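Side-chain contact in alanine racemase (Actinobacillus succinogenes, PDB 3C3K), which has the two-domain fold of the periplasmic binding protein-like family, as in LacI-type regulators, and probably binds a small ligand between its domains: residues Ala170-Leu173 with Ala174-Leu178. Numbering follows the deposited sequence.
Sequences AGKL and ATFSL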
loop_
_atom_site.group_PDB
_atom_site.type_symbol
_atom_site.label_atom_id
_atom_site.label_comp_id
_atom_site.label_asym_id
_atom_site.label_seq_id
_atom_site.Cartn_x
_atom_site.Cartn_y
_atom_site.Cartn_z
ATOM N N ALA B 170 11.500 0.760 -9.980
ATOM C CA ALA B 170 12.821 0.578 -9.430
ATOM C C ALA B 170 13.304 -0.836 -9.655
ATOM O O ALA B 170 14.467 -1.050 -9.915
ATOM C CB ALA B 170 12.837 0.894 -7.990
ATOM N N GLY B 171 12.412 -1.810 -9.543
ATOM C CA GLY B 171 12.768 -3.207 -9.784
ATOM C C GLY B 171 13.225 -3.453 -11.237
ATOM O O GLY B 171 14.125 -4.258 -11.525
ATOM N N LYS B 172 12.528 -2.788 -12.142
ATOM C CA LYS B 172 12.643 -2.957 -13.553
ATOM C C LYS B 172 13.998 -2.353 -13.937
ATOM O O LYS B 172 14.783 -2.990 -14.644
ATOM C CB LYS B 172 11.464 -2.173 -14.202
ATOM C CG LYS B 172 11.209 -2.472 -15.602
ATOM C CD LYS B 172 9.855 -1.937 -16.121
ATOM C CE LYS B 172 9.906 -2.076 -17.640
ATOM N NZ LYS B 172 8.609 -1.695 -18.219
ATOM N N LEU B 173 14.281 -1.159 -13.421
ATOM C CA LEU B 173 15.582 -0.499 -13.600
ATOM C C LEU B 173 16.809 -1.276 -13.017
ATOM O O LEU B 173 17.867 -1.418 -13.687
ATOM C CB LEU B 173 15.510 0.864 -12.955
ATOM C CG LEU B 173 14.450 1.746 -13.582
ATOM C CD1 LEU B 173 14.325 3.090 -12.793
ATOM C CD2 LEU B 173 14.848 2.021 -15.018
ATOM N N ALA B 174 16.693 -1.741 -11.772
ATOM C CA ALA B 174 17.638 -2.674 -11.221
ATOM C C ALA B 174 17.870 -3.873 -12.197
ATOM O O ALA B 174 18.982 -4.285 -12.445
ATOM C CB ALA B 174 17.134 -3.197 -9.849
ATOM N N THR B 175 16.812 -4.441 -12.738
ATOM C CA THR B 175 16.946 -5.557 -13.615
ATOM C C THR B 175 17.659 -5.210 -14.926
ATOM O O THR B 175 18.537 -5.939 -15.356
ATOM C CB THR B 175 15.585 -6.222 -13.852
ATOM O OG1 THR B 175 15.052 -6.617 -12.565
ATOM C CG2 THR B 175 15.724 -7.376 -14.798
ATOM N N PHE B 176 17.281 -4.124 -15.558
ATOM C CA PHE B 176 17.966 -3.718 -16.779
ATOM C C PHE B 176 19.462 -3.558 -16.489
ATOM O O PHE B 176 20.284 -4.064 -17.213
ATOM C CB PHE B 176 17.327 -2.455 -17.393
ATOM C CG PHE B 176 15.994 -2.738 -18.091
ATOM C CD1 PHE B 176 15.899 -3.692 -19.068
ATOM C CD2 PHE B 176 14.819 -2.073 -17.712
ATOM C CE1 PHE B 176 14.689 -3.951 -19.670
ATOM C CE2 PHE B 176 13.623 -2.318 -18.347
ATOM C CZ PHE B 176 13.545 -3.233 -19.286
ATOM N N SER B 177 19.803 -2.989 -15.362
ATOM C CA SER B 177 21.204 -2.808 -14.986
ATOM C C SER B 177 21.949 -4.139 -14.876
ATOM O O SER B 177 23.106 -4.210 -15.289
ATOM C CB SER B 177 21.256 -2.067 -13.659
ATOM O OG SER B 177 22.609 -1.877 -13.241
ATOM N N LEU B 178 21.295 -5.206 -14.376
ATOM C CA LEU B 178 21.946 -6.542 -14.222
ATOM C C LEU B 178 22.063 -7.288 -15.533
ATOM O O LEU B 178 22.962 -8.115 -15.726
ATOM C CB LEU B 178 21.165 -7.444 -13.250
ATOM C CG LEU B 178 21.019 -7.001 -11.780
ATOM C CD1 LEU B 178 19.884 -7.782 -11.156
ATOM C CD2 LEU B 178 22.299 -7.192 -10.993
#
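The carbonyl oxygen of Gly171 is gripped twice by one residue: Thr175 OG1 donates to Gly171 O at 2.7 Å, and Thr175 N reaches Gly171 O at 3.0 Å. The two donors come from opposite faces of the carbonyl plane, and the bond from the backbone N-H is bent, 149° at the hydrogen. With chi1 at -58°, the hydroxyl lies beside its own backbone N and leans back one turn, while CG2 takes the position anti to that N. Threonine suits this buried place because the helix itself satisfies its hydroxyl; its side chain packs on Ile130 of strand 127-131 and on Ala199 and Ala202 of helix 193-205.

One residue further along, Lys172 and Phe176 run side by side in the same direction. CG of the lysine is anti to its backbone N (chi1 -166°) and the chain is extended beyond it, which brings its methylenes past one corner of the ring: Lys172 CG lies 3.7 Å from Phe176 CE2, and Lys172 CE 3.8 Å from the same CE2. Lysine suits the place because its methylenes can pack on an aromatic ring while NZ is carried on to a salt bridge with Glu205 and a hydrogen bond with Gln201; the partly exposed Phe176 also touches Ala202. Small Ala174 meets Ile130, consistent with close packing of helix on sheet. Such i to i+4 pairings, with a threonine hydroxyl folded back onto the preceding turn, are typical of alpha helices; this one, helix 168-179, packs against the parallel sheet of an alpha/beta domain of the periplasmic binding protein-like fold.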